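Local coordinates for phosphoribosylaminoimidazole carboxylase, ATPase subunit (Thermotoga maritima, PDB 3AX6), which probably catalyses the ATP-dependent conversion of 5-aminoimidazole ribonucleotide and bicarbonate to N5-carboxyaminoimidazole ribonucleotide, a step of purine biosynthesis, at residues M1-I7 / G24-L30; I73-K79 / P92-E96; E271-T275 / G291-I297; L304-Y310 / L368-S372. One frame throughout, in Å; residues are numbered along the deposited sequence.

Contact 1 (M1-I7 / G24-L30); sequences MKKIGII and GFYVIVL
Strands 3-7 and 26-30, paired from Lys3 with Tyr26 to Ile7 with Leu30, are the two parallel strands of a beta-alpha-beta crossover whose connecting helix is 11-22. Five backbone bonds join them, from Tyr26 N to Lys2 O (2.9 Å) to Leu30 N to Ile6 O (2.9 Å). Ile4 and Ile6 spend both N-H and O here, while Gly5 and Ile7 turn theirs to strand 65-68 and Asp69 just after it. On the face shared by Lys3 and Tyr26, the lysine chain runs beside the ring and bends at its last torsion (chi4 -65°), which lays NZ over the aromatic face, 3.5 Å from the centroid of the Tyr26 ring and 21° off its normal: a cation-pi contact. Tyr26 OH is hydrogen-bonded to Glu44. Farther along, Ile7 CG2 lies 4.2 Å from Leu30 CD2, both residues packing on Leu59 of helix 53-61. The face of Ile4, Ile6, Val27 and Val29 is aliphatic, suiting a buried sheet; at its start Ile4 CD1 approaches the Phe25 ring obliquely, 4.2 Å from its centroid, and Ile6 CD1 meets Val27 CG2 at 3.7 Å, both against Thr17 of the crossover helix. Selenomethionine Met1 sets SE 3.9 Å from Tyr26 CB and also packs on Phe332 of the second subunit. Gly24, with positive phi, closes the helix in a Schellman motif just before the second strand, completing a helix-to-strand turn consistent with a Rossmann-like fold.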
loop_
_atom_site.group_PDB
_atom_site.type_symbol
_atom_site.label_atom_id
_atom_site.label_comp_id
_atom_site.label_asym_id
_atom_site.label_seq_id
_atom_site.Cartn_x
_atom_site.Cartn_y
_atom_site.Cartn_z
HETATM N N MSE A 1 17.293 12.538 8.481
HETATM C CA MSE A 1 15.953 11.885 8.492
HETATM C C MSE A 1 15.208 12.184 9.794
HETATM O O MSE A 1 15.662 11.811 10.875
HETATM C CB MSE A 1 16.123 10.372 8.320
HETATM C CG MSE A 1 14.819 9.594 8.257
HETATM SE SE MSE A 1 15.076 7.704 7.893
HETATM C CE MSE A 1 15.043 7.755 5.958
ATOM N N LYS A 2 14.070 12.867 9.689
ATOM C CA LYS A 2 13.265 13.204 10.864
ATOM C C LYS A 2 12.684 11.946 11.493
ATOM O O LYS A 2 12.472 10.944 10.814
ATOM C CB LYS A 2 12.130 14.162 10.490
ATOM C CG LYS A 2 12.602 15.530 10.027
ATOM C CD LYS A 2 11.426 16.452 9.724
ATOM C CE LYS A 2 11.896 17.836 9.276
ATOM N NZ LYS A 2 10.757 18.773 9.030
ATOM N N LYS A 3 12.429 12.007 12.797
ATOM C CA LYS A 3 11.888 10.870 13.527
ATOM C C LYS A 3 10.454 11.094 13.985
ATOM O O LYS A 3 10.108 12.163 14.481
ATOM C CB LYS A 3 12.762 10.569 14.745
ATOM C CG LYS A 3 14.222 10.258 14.418
ATOM C CD LYS A 3 15.043 10.014 15.684
ATOM C CE LYS A 3 16.514 9.756 15.369
ATOM N NZ LYS A 3 16.711 8.503 14.593
ATOM N N ILE A 4 9.623 10.076 13.806
ATOM C CA ILE A 4 8.228 10.134 14.225
ATOM C C ILE A 4 8.003 9.072 15.297
ATOM O O ILE A 4 8.310 7.893 15.094
ATOM C CB ILE A 4 7.262 9.858 13.048
ATOM C CG1 ILE A 4 7.354 10.987 12.016
ATOM C CG2 ILE A 4 5.834 9.728 13.565
ATOM C CD1 ILE A 4 6.521 10.756 10.777
ATOM N N GLY A 5 7.483 9.497 16.441
ATOM C CA GLY A 5 7.210 8.568 17.518
ATOM C C GLY A 5 5.736 8.212 17.486
ATOM O O GLY A 5 4.883 9.093 17.313
ATOM N N ILE A 6 5.430 6.928 17.641
ATOM C CA ILE A 6 4.046 6.475 17.616
ATOM C C ILE A 6 3.691 5.661 18.855
ATOM O O ILE A 6 4.290 4.623 19.117
ATOM C CB ILE A 6 3.757 5.600 16.369
ATOM C CG1 ILE A 6 4.124 6.357 15.094
ATOM C CG2 ILE A 6 2.281 5.221 16.330
ATOM C CD1 ILE A 6 3.882 5.560 13.830
ATOM N N ILE A 7 2.714 6.143 19.616
ATOM C CA ILE A 7 2.256 5.448 20.816
ATOM C C ILE A 7 1.109 4.535 20.390
ATOM O O ILE A 7 0.040 5.009 20.009
ATOM C CB ILE A 7 1.747 6.446 21.884
ATOM C CG1 ILE A 7 2.882 7.396 22.283
ATOM C CG2 ILE A 7 1.217 5.688 23.104
ATOM C CD1 ILE A 7 2.450 8.583 23.135
ATOM N N GLY A 24 9.983 8.333 3.903
ATOM C CA GLY A 24 11.358 8.588 4.302
ATOM C C GLY A 24 11.586 8.973 5.754
ATOM O O GLY A 24 12.619 9.545 6.093
ATOM N N PHE A 25 10.641 8.663 6.629
ATOM C CA PHE A 25 10.808 9.012 8.023
ATOM C C PHE A 25 11.302 7.849 8.869
ATOM O O PHE A 25 11.149 6.683 8.508
ATOM C CB PHE A 25 9.488 9.539 8.584
ATOM C CG PHE A 25 9.049 10.831 7.971
ATOM C CD1 PHE A 25 9.788 11.992 8.169
ATOM C CD2 PHE A 25 7.905 10.891 7.185
ATOM C CE1 PHE A 25 9.390 13.197 7.591
ATOM C CE2 PHE A 25 7.502 12.086 6.605
ATOM C CZ PHE A 25 8.247 13.242 6.808
ATOM N N TYR A 26 11.907 8.184 10.000
ATOM C CA TYR A 26 12.414 7.187 10.925
ATOM C C TYR A 26 11.312 7.047 11.969
ATOM O O TYR A 26 10.830 8.053 12.483
ATOM C CB TYR A 26 13.691 7.698 11.590
ATOM C CG TYR A 26 14.411 6.678 12.434
ATOM C CD1 TYR A 26 15.339 5.810 11.865
ATOM C CD2 TYR A 26 14.187 6.594 13.806
ATOM C CE1 TYR A 26 16.035 4.888 12.638
ATOM C CE2 TYR A 26 14.880 5.669 14.594
ATOM C CZ TYR A 26 15.802 4.824 14.000
ATOM O OH TYR A 26 16.515 3.931 14.758
ATOM N N VAL A 27 10.903 5.819 12.280
ATOM C CA VAL A 27 9.842 5.630 13.263
ATOM C C VAL A 27 10.191 4.787 14.473
ATOM O O VAL A 27 10.761 3.701 14.364
ATOM C CB VAL A 27 8.579 5.017 12.634
ATOM C CG1 VAL A 27 8.923 3.708 11.954
ATOM C CG2 VAL A 27 7.528 4.776 13.712
ATOM N N ILE A 28 9.831 5.311 15.634
ATOM C CA ILE A 28 10.051 4.635 16.895
ATOM C C ILE A 28 8.657 4.412 17.495
ATOM O O ILE A 28 7.898 5.365 17.700
ATOM C CB ILE A 28 10.982 5.490 17.823
ATOM C CG1 ILE A 28 10.638 5.268 19.297
ATOM C CG2 ILE A 28 10.898 6.956 17.450
ATOM C CD1 ILE A 28 10.962 3.885 19.806
ATOM N N VAL A 29 8.323 3.140 17.730
ATOM C CA VAL A 29 7.025 2.733 18.283
ATOM C C VAL A 29 7.066 2.400 19.787
ATOM O O VAL A 29 8.011 1.783 20.276
ATOM C CB VAL A 29 6.467 1.485 17.514
ATOM C CG1 VAL A 29 5.299 0.872 18.266
ATOM C CG2 VAL A 29 6.037 1.874 16.109
ATOM N N LEU A 30 6.033 2.822 20.508
ATOM C CA LEU A 30 5.926 2.548 21.935
ATOM C C LEU A 30 4.674 1.710 22.145
ATOM O O LEU A 30 3.567 2.140 21.817
ATOM C CB LEU A 30 5.838 3.844 22.746
ATOM C CG LEU A 30 5.708 3.688 24.271
ATOM C CD1 LEU A 30 6.109 4.992 24.948
ATOM C CD2 LEU A 30 4.267 3.297 24.664
#

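Contact 2 (I73-K79 / P92-E96)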
loop_
_atom_site.group_PDB
_atom_site.type_symbol
_atom_site.label_atom_id
_atom_site.label_comp_id
_atom_site.label_asym_id
_atom_site.label_seq_id
_atom_site.Cartn_x
_atom_site.Cartn_y
_atom_site.Cartn_z
ATOM N N ILE A 73 -4.327 6.728 26.650
ATOM C CA ILE A 73 -2.905 6.955 26.878
ATOM C C ILE A 73 -2.731 8.041 27.923
ATOM O O ILE A 73 -3.671 8.769 28.237
ATOM C CB ILE A 73 -2.188 7.387 25.583
ATOM C CG1 ILE A 73 -2.758 8.718 25.081
ATOM C CG2 ILE A 73 -2.355 6.327 24.531
ATOM C CD1 ILE A 73 -2.177 9.164 23.752
ATOM N N ASP A 74 -1.526 8.144 28.466
ATOM C CA ASP A 74 -1.238 9.152 29.472
ATOM C C ASP A 74 -1.331 10.523 28.812
ATOM O O ASP A 74 -0.322 11.107 28.411
ATOM C CB ASP A 74 0.165 8.936 30.032
ATOM C CG ASP A 74 0.454 9.813 31.217
ATOM O OD1 ASP A 74 -0.374 10.696 31.527
ATOM O OD2 ASP A 74 1.519 9.625 31.835
ATOM N N VAL A 75 -2.550 11.035 28.698
ATOM C CA VAL A 75 -2.767 12.323 28.065
ATOM C C VAL A 75 -2.170 13.486 28.855
ATOM O O VAL A 75 -1.683 14.453 28.270
ATOM C CB VAL A 75 -4.286 12.569 27.825
ATOM C CG1 VAL A 75 -5.054 12.417 29.125
ATOM C CG2 VAL A 75 -4.510 13.960 27.239
ATOM N N GLN A 76 -2.193 13.391 30.182
ATOM C CA GLN A 76 -1.667 14.465 31.019
ATOM C C GLN A 76 -0.160 14.669 30.882
ATOM O O GLN A 76 0.312 15.809 30.874
ATOM C CB GLN A 76 -2.041 14.234 32.487
ATOM C CG GLN A 76 -3.541 14.372 32.784
ATOM C CD GLN A 76 -4.109 15.746 32.429
ATOM O OE1 GLN A 76 -3.661 16.777 32.941
ATOM N NE2 GLN A 76 -5.108 15.760 31.553
ATOM N N THR A 77 0.603 13.586 30.771
ATOM C CA THR A 77 2.043 13.740 30.616
ATOM C C THR A 77 2.308 14.350 29.240
ATOM O O THR A 77 3.242 15.134 29.067
ATOM C CB THR A 77 2.798 12.390 30.740
ATOM O OG1 THR A 77 4.206 12.616 30.613
ATOM C CG2 THR A 77 2.380 11.438 29.649
ATOM N N LEU A 78 1.474 14.004 28.262
ATOM C CA LEU A 78 1.648 14.544 26.922
ATOM C C LEU A 78 1.374 16.036 26.917
ATOM O O LEU A 78 2.052 16.794 26.225
ATOM C CB LEU A 78 0.729 13.838 25.926
ATOM C CG LEU A 78 1.197 12.433 25.542
ATOM C CD1 LEU A 78 0.129 11.733 24.714
ATOM C CD2 LEU A 78 2.516 12.528 24.774
ATOM N N LYS A 79 0.377 16.455 27.691
ATOM C CA LYS A 79 0.032 17.867 27.783
ATOM C C LYS A 79 1.234 18.609 28.350
ATOM O O LYS A 79 1.561 19.714 27.926
ATOM C CB LYS A 79 -1.177 18.067 28.698
ATOM C CG LYS A 79 -1.638 19.517 28.771
ATOM C CD LYS A 79 -2.748 19.736 29.808
ATOM C CE LYS A 79 -4.066 19.078 29.411
ATOM N NZ LYS A 79 -3.988 17.590 29.405
ATOM N N PRO A 92 -2.669 17.120 22.837
ATOM C CA PRO A 92 -3.185 16.424 24.015
ATOM C C PRO A 92 -4.468 17.124 24.462
ATOM O O PRO A 92 -5.354 16.510 25.062
ATOM C CB PRO A 92 -2.059 16.594 25.032
ATOM C CG PRO A 92 -0.847 16.696 24.180
ATOM C CD PRO A 92 -1.303 17.608 23.082
ATOM N N TYR A 93 -4.548 18.419 24.167
ATOM C CA TYR A 93 -5.713 19.228 24.500
ATOM C C TYR A 93 -6.917 18.772 23.677
ATOM O O TYR A 93 -8.044 18.720 24.179
ATOM C CB TYR A 93 -5.412 20.706 24.235
ATOM C CG TYR A 93 -4.573 21.350 25.309
ATOM C CD1 TYR A 93 -5.129 21.679 26.541
ATOM C CD2 TYR A 93 -3.211 21.596 25.112
ATOM C CE1 TYR A 93 -4.359 22.234 27.558
ATOM C CE2 TYR A 93 -2.424 22.152 26.124
ATOM C CZ TYR A 93 -3.008 22.467 27.347
ATOM O OH TYR A 93 -2.255 22.997 28.370
ATOM N N THR A 94 -6.677 18.444 22.411
ATOM C CA THR A 94 -7.751 17.970 21.546
ATOM C C THR A 94 -8.163 16.599 22.063
ATOM O O THR A 94 -9.346 16.319 22.253
ATOM C CB THR A 94 -7.292 17.825 20.080
ATOM O OG1 THR A 94 -6.982 19.113 19.538
ATOM C CG2 THR A 94 -8.393 17.184 19.247
ATOM N N LEU A 95 -7.171 15.750 22.295
ATOM C CA LEU A 95 -7.416 14.414 22.807
ATOM C C LEU A 95 -8.230 14.523 24.104
ATOM O O LEU A 95 -9.163 13.749 24.338
ATOM C CB LEU A 95 -6.083 13.711 23.067
ATOM C CG LEU A 95 -6.128 12.244 23.499
ATOM C CD1 LEU A 95 -6.974 11.441 22.521
ATOM C CD2 LEU A 95 -4.715 11.693 23.568
ATOM N N GLU A 96 -7.883 15.510 24.925
ATOM C CA GLU A 96 -8.561 15.737 26.196
ATOM C C GLU A 96 -10.044 16.081 25.998
ATOM O O GLU A 96 -10.907 15.595 26.732
ATOM C CB GLU A 96 -7.855 16.865 26.950
ATOM C CG GLU A 96 -8.306 17.051 28.385
ATOM C CD GLU A 96 -7.452 18.065 29.118
ATOM O OE1 GLU A 96 -7.335 19.204 28.617
ATOM O OE2 GLU A 96 -6.898 17.724 30.189
#
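Lys79 and Glu96 both send CG anti to the backbone N (chi1 -177° in Lys79), but the glutamate then runs straight while the lysine folds at its third and fourth torsions, so that NZ comes back across the carboxylate. NZ lies 3.0 Å from Glu96 OE2 in a salt bridge whose hydrogen bond is weak. Gln76, bent at its second torsion, brings NE2 to that same oxygen at 3.0 Å, with an N-H...O angle of 151°. The acceptor lies in the amide plane of Gln76, whereas the donor reaches OE2 from the anti side, somewhat out of the carboxylate plane. Two donors thus converge on one oxygen, sharing it rather than bonding to each other, which probably helps keep Glu96 ionised.

On its way the lysine's aliphatic part crosses the Tyr93 ring at about a right angle, CG 3.6 Å from Tyr93 CZ; the Tyr93 hydroxyl is bonded to Asn83. Beyond these polar groups the contact is apolar. Pro92, suited to a first helical turn because it needs no N-H there, puts CG 3.7 Å from Leu78 CB. Val75 CG2 rests 3.5 Å from Pro92 O, and Ile73 CD1 meets Leu95 CD2 at 3.6 Å, beside Tyr68 of strand 65-68. The helical segments run roughly antiparallel, 148° between their directions and 9.3 Å apart at closest approach: a helix pair joined through edge strand 87-88 of the parallel sheet in the preATP-grasp domain.

Contact 3 (E271-T275 / G291-I297)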
loop_
_atom_site.group_PDB
_atom_site.type_symbol
_atom_site.label_atom_id
_atom_site.label_comp_id
_atom_site.label_asym_id
_atom_site.label_seq_id
_atom_site.Cartn_x
_atom_site.Cartn_y
_atom_site.Cartn_z
ATOM N N GLU A 271 -7.864 1.653 -0.816
ATOM C CA GLU A 271 -8.174 1.031 -2.095
ATOM C C GLU A 271 -8.886 1.922 -3.108
ATOM O O GLU A 271 -8.767 1.688 -4.305
ATOM C CB GLU A 271 -9.066 -0.199 -1.889
ATOM C CG GLU A 271 -8.740 -1.095 -0.700
ATOM C CD GLU A 271 -7.413 -1.817 -0.835
ATOM O OE1 GLU A 271 -6.982 -2.083 -1.982
ATOM O OE2 GLU A 271 -6.810 -2.133 0.215
ATOM N N ALA A 272 -9.624 2.929 -2.644
ATOM C CA ALA A 272 -10.406 3.759 -3.561
ATOM C C ALA A 272 -10.105 5.243 -3.684
ATOM O O ALA A 272 -10.779 5.952 -4.439
ATOM C CB ALA A 272 -11.877 3.582 -3.239
ATOM N N CYS A 273 -9.123 5.727 -2.943
ATOM C CA CYS A 273 -8.787 7.137 -3.003
ATOM C C CYS A 273 -7.336 7.316 -3.403
ATOM O O CYS A 273 -6.527 6.400 -3.265
ATOM C CB CYS A 273 -9.052 7.810 -1.652
ATOM S SG CYS A 273 -10.812 8.010 -1.247
ATOM N N VAL A 274 -7.019 8.495 -3.920
ATOM C CA VAL A 274 -5.667 8.786 -4.348
ATOM C C VAL A 274 -4.691 8.612 -3.181
ATOM O O VAL A 274 -3.731 7.847 -3.290
ATOM C CB VAL A 274 -5.587 10.209 -4.938
ATOM C CG1 VAL A 274 -4.144 10.548 -5.312
ATOM C CG2 VAL A 274 -6.490 10.300 -6.168
ATOM N N THR A 275 -4.936 9.306 -2.070
ATOM C CA THR A 275 -4.066 9.179 -0.905
ATOM C C THR A 275 -4.807 8.591 0.295
ATOM O O THR A 275 -5.868 9.076 0.705
ATOM C CB THR A 275 -3.389 10.538 -0.512
ATOM O OG1 THR A 275 -3.739 10.893 0.826
ATOM C CG2 THR A 275 -3.782 11.629 -1.443
ATOM N N GLY A 291 -2.463 15.465 0.652
ATOM C CA GLY A 291 -2.716 14.798 -0.611
ATOM C C GLY A 291 -4.172 14.751 -1.041
ATOM O O GLY A 291 -5.090 14.825 -0.220
ATOM N N SER A 292 -4.378 14.620 -2.346
ATOM C CA SER A 292 -5.718 14.555 -2.920
ATOM C C SER A 292 -6.604 13.475 -2.304
ATOM O O SER A 292 -6.151 12.359 -2.065
ATOM C CB SER A 292 -5.627 14.305 -4.419
ATOM O OG SER A 292 -6.855 13.797 -4.894
ATOM N N THR A 293 -7.873 13.798 -2.065
ATOM C CA THR A 293 -8.791 12.821 -1.495
ATOM C C THR A 293 -9.768 12.299 -2.542
ATOM O O THR A 293 -10.815 11.756 -2.188
ATOM C CB THR A 293 -9.642 13.420 -0.361
ATOM O OG1 THR A 293 -10.478 14.454 -0.902
ATOM C CG2 THR A 293 -8.752 13.977 0.757
ATOM N N GLU A 294 -9.430 12.460 -3.822
ATOM C CA GLU A 294 -10.306 12.028 -4.914
ATOM C C GLU A 294 -10.677 10.546 -4.832
ATOM O O GLU A 294 -9.823 9.703 -4.583
ATOM C CB GLU A 294 -9.646 12.327 -6.270
ATOM C CG GLU A 294 -10.531 12.037 -7.490
ATOM C CD GLU A 294 -9.821 12.285 -8.825
ATOM O OE1 GLU A 294 -10.419 11.983 -9.883
ATOM O OE2 GLU A 294 -8.672 12.783 -8.824
ATOM N N LEU A 295 -11.960 10.245 -5.015
ATOM C CA LEU A 295 -12.435 8.866 -4.977
ATOM C C LEU A 295 -12.333 8.331 -6.395
ATOM O O LEU A 295 -13.036 8.801 -7.291
ATOM C CB LEU A 295 -13.887 8.801 -4.501
ATOM C CG LEU A 295 -14.508 7.405 -4.371
ATOM C CD1 LEU A 295 -13.879 6.659 -3.217
ATOM C CD2 LEU A 295 -16.000 7.530 -4.132
ATOM N N LEU A 296 -11.454 7.354 -6.595
ATOM C CA LEU A 296 -11.233 6.776 -7.910
ATOM C C LEU A 296 -12.313 5.778 -8.315
ATOM O O LEU A 296 -12.613 5.620 -9.498
ATOM C CB LEU A 296 -9.865 6.086 -7.948
ATOM C CG LEU A 296 -8.634 6.946 -7.660
ATOM C CD1 LEU A 296 -7.393 6.062 -7.635
ATOM C CD2 LEU A 296 -8.495 8.031 -8.724
ATOM N N ILE A 297 -12.901 5.105 -7.336
ATOM C CA ILE A 297 -13.925 4.110 -7.621
ATOM C C ILE A 297 -14.656 3.769 -6.338
ATOM O O ILE A 297 -14.043 3.721 -5.280
ATOM C CB ILE A 297 -13.273 2.810 -8.179
ATOM C CG1 ILE A 297 -14.338 1.773 -8.522
ATOM C CG2 ILE A 297 -12.325 2.215 -7.135
ATOM C CD1 ILE A 297 -13.785 0.605 -9.322
#
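Ala272, Cys273 and Val274 lie along 294-296 in a short antiparallel beta bridge that ties the end of helix 268-272 to the loop leading into strand 299-305. Cys273 pairs with Leu295 through the backbone, and the bonds flank the pair: Leu296 N to Ala272 O at 2.7 Å, and Val274 N to Glu294 O at 3.1 Å, in the carbonyl plane. Val274 is the chief bump. Its CG2 settles into a hollow made by Ser292 OG (3.7 Å), Glu294 CB (3.8 Å) and Leu296 CD2 (4.0 Å), a good fit for a compact branched residue; Val350 of the second subunit also packs on it. The methyl of Ala272 touches Leu295 CD1 and Ile297 CG2, with CB 3.0 Å from Ile297 O; a small residue suits this close spot. Cys273 SG lies 3.9 Å from the same Leu295 CD1. Ser292, head of an ST turn, walls the valine hollow; its OG, anti to the backbone N (chi1 160°), is turned to Glu294 N. With an alanine at Ser292 the OG acceptor goes, which would probably leave Glu294 N without its mate and the turn freer to shift. That bond, Glu294 N to Ser292 OG, is 3.1 Å long and nearly straight, at 169°.

Contact 4 (L304-Y310 / L368-S372)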
loop_
_atom_site.group_PDB
_atom_site.type_symbol
_atom_site.label_atom_id
_atom_site.label_comp_id
_atom_site.label_asym_id
_atom_site.label_seq_id
_atom_site.Cartn_x
_atom_site.Cartn_y
_atom_site.Cartn_z
ATOM N N LEU A 304 -13.169 -8.393 9.003
ATOM C CA LEU A 304 -13.050 -9.827 9.176
ATOM C C LEU A 304 -12.779 -10.020 10.656
ATOM O O LEU A 304 -11.777 -9.527 11.172
ATOM C CB LEU A 304 -11.883 -10.385 8.367
ATOM C CG LEU A 304 -12.100 -10.636 6.879
ATOM C CD1 LEU A 304 -10.847 -11.254 6.297
ATOM C CD2 LEU A 304 -13.277 -11.571 6.677
ATOM N N LEU A 305 -13.683 -10.714 11.342
ATOM C CA LEU A 305 -13.529 -10.969 12.768
ATOM C C LEU A 305 -13.395 -12.467 12.965
ATOM O O LEU A 305 -13.898 -13.251 12.166
ATOM C CB LEU A 305 -14.753 -10.474 13.549
ATOM C CG LEU A 305 -15.266 -9.043 13.369
ATOM C CD1 LEU A 305 -16.470 -8.844 14.274
ATOM C CD2 LEU A 305 -14.187 -8.030 13.707
ATOM N N GLY A 306 -12.714 -12.870 14.029
ATOM C CA GLY A 306 -12.565 -14.290 14.285
ATOM C C GLY A 306 -13.931 -14.899 14.523
ATOM O O GLY A 306 -14.739 -14.338 15.252
ATOM N N GLU A 307 -14.194 -16.038 13.897
ATOM C CA GLU A 307 -15.466 -16.728 14.053
ATOM C C GLU A 307 -15.585 -17.286 15.464
ATOM O O GLU A 307 -14.575 -17.546 16.130
ATOM C CB GLU A 307 -15.582 -17.883 13.050
ATOM C CG GLU A 307 -15.779 -17.461 11.601
ATOM C CD GLU A 307 -17.034 -16.624 11.402
ATOM O OE1 GLU A 307 -18.134 -17.086 11.786
ATOM O OE2 GLU A 307 -16.921 -15.501 10.863
ATOM N N GLU A 308 -16.824 -17.468 15.911
ATOM C CA GLU A 308 -17.090 -18.018 17.236
ATOM C C GLU A 308 -16.550 -19.444 17.363
ATOM O O GLU A 308 -16.524 -20.195 16.390
ATOM C CB GLU A 308 -18.594 -18.034 17.506
ATOM C CG GLU A 308 -19.211 -16.676 17.758
ATOM C CD GLU A 308 -20.729 -16.731 17.789
ATOM O OE1 GLU A 308 -21.286 -17.567 18.532
ATOM O OE2 GLU A 308 -21.364 -15.935 17.064
ATOM N N GLY A 309 -16.115 -19.805 18.565
ATOM C CA GLY A 309 -15.618 -21.148 18.801
ATOM C C GLY A 309 -14.261 -21.490 18.221
ATOM O O GLY A 309 -13.912 -22.667 18.104
ATOM N N TYR A 310 -13.491 -20.474 17.855
ATOM C CA TYR A 310 -12.161 -20.694 17.301
ATOM C C TYR A 310 -11.144 -19.865 18.054
ATOM O O TYR A 310 -11.337 -18.670 18.244
ATOM C CB TYR A 310 -12.141 -20.335 15.823
ATOM C CG TYR A 310 -12.890 -21.324 14.978
ATOM C CD1 TYR A 310 -12.347 -22.576 14.700
ATOM C CD2 TYR A 310 -14.158 -21.027 14.484
ATOM C CE1 TYR A 310 -13.049 -23.514 13.950
ATOM C CE2 TYR A 310 -14.869 -21.959 13.730
ATOM C CZ TYR A 310 -14.307 -23.201 13.468
ATOM O OH TYR A 310 -15.007 -24.134 12.733
ATOM N N LEU A 368 -15.583 -15.640 3.222
ATOM C CA LEU A 368 -14.319 -15.403 3.906
ATOM C C LEU A 368 -14.510 -15.521 5.403
ATOM O O LEU A 368 -15.380 -14.865 5.969
ATOM C CB LEU A 368 -13.790 -14.004 3.584
ATOM C CG LEU A 368 -12.710 -13.916 2.511
ATOM C CD1 LEU A 368 -12.259 -12.470 2.346
ATOM C CD2 LEU A 368 -11.540 -14.805 2.906
ATOM N N LYS A 369 -13.697 -16.347 6.052
ATOM C CA LYS A 369 -13.814 -16.519 7.491
ATOM C C LYS A 369 -12.492 -16.835 8.174
ATOM O O LYS A 369 -11.717 -17.661 7.697
ATOM C CB LYS A 369 -14.837 -17.613 7.798
ATOM C CG LYS A 369 -16.221 -17.289 7.264
ATOM C CD LYS A 369 -17.288 -18.230 7.782
ATOM C CE LYS A 369 -18.666 -17.790 7.299
ATOM N NZ LYS A 369 -18.941 -16.361 7.644
ATOM N N VAL A 370 -12.237 -16.154 9.285
ATOM C CA VAL A 370 -11.025 -16.369 10.059
ATOM C C VAL A 370 -11.348 -17.436 11.090
ATOM O O VAL A 370 -12.212 -17.257 11.939
ATOM C CB VAL A 370 -10.583 -15.093 10.779
ATOM C CG1 VAL A 370 -9.318 -15.361 11.581
ATOM C CG2 VAL A 370 -10.363 -13.980 9.768
ATOM N N VAL A 371 -10.639 -18.550 10.994
ATOM C CA VAL A 371 -10.830 -19.694 11.870
ATOM C C VAL A 371 -9.501 -20.031 12.548
ATOM O O VAL A 371 -8.530 -19.285 12.429
ATOM C CB VAL A 371 -11.374 -20.881 11.019
ATOM C CG1 VAL A 371 -11.065 -22.223 11.652
ATOM C CG2 VAL A 371 -12.874 -20.720 10.850
ATOM N N SER A 372 -9.466 -21.135 13.283
ATOM C CA SER A 372 -8.252 -21.559 13.961
ATOM C C SER A 372 -7.616 -22.702 13.188
ATOM O O SER A 372 -8.301 -23.482 12.520
ATOM C CB SER A 372 -8.567 -22.044 15.373
ATOM O OG SER A 372 -9.189 -23.315 15.332
HETATM O O HOH W 1 -14.699 -14.496 9.996
#
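The Tyr310 ring takes Val371 over one face and Ser372 at its edge. Val371 CG1 stands 3.6 Å from the centroid of the Tyr310 ring, displaced toward the rim, in a CH-pi contact, while Ser372 OG lies near the ring plane, 3.3 Å from Tyr310 CD1; Glu307 O is also at the edge. A type II turn from Glu307 to Tyr310, with Gly309 at positive phi, leads to this ring, and CG anti to the carbonyl carbon (chi1 -71°) brings it beside Val371. Trading Tyr310 for an alanine would probably leave Val371 without its aromatic cover and open a gap beside the turn. The Glu307 carboxylate is the other flat group: OE2 accepts from a water at 2.6 Å, which also donates to Leu305 O (2.6 Å) and accepts from Val370 N (3.1 Å). Lys369 NZ is a long salt-bridge partner, 3.9 Å from Glu307 OE2. Glu307 N bonds to Val370 O at 3.0 Å, nearly straight at 174°, and Leu304 CB lies 4.1 Å from Val370 CG2. This implies a junction held by one direct bond, a water with three bonds and apolar packing, while strand 369-372 pairs as a sheet with 314-317; the long charge pair probably adds little.

Overall arrangement
The four contacts follow one another along the chain without interleaving. Contacts 1 and 2 share the preATP-grasp domain and touch: Ile7 CG2 lies 3.9 Å from Ile73 CG2 and Ile7 CD1 4.2 Å from Leu78 CD1, so the end of strand 3-7 packs against helix 75-83 and the residues that lead into it. Contacts 2 and 4 come equally near the nucleotide, the side chains of Leu95 and Leu305 each about 14 Å from bound ADP; that of Leu95 is about 12 Å from the side chain of Lys101, which binds it. Contacts 3 and 4 stand apart, nearest atoms about 12 Å. Contacts 1 and 3, likewise about 12 Å apart, both reach the second subunit of the homodimer.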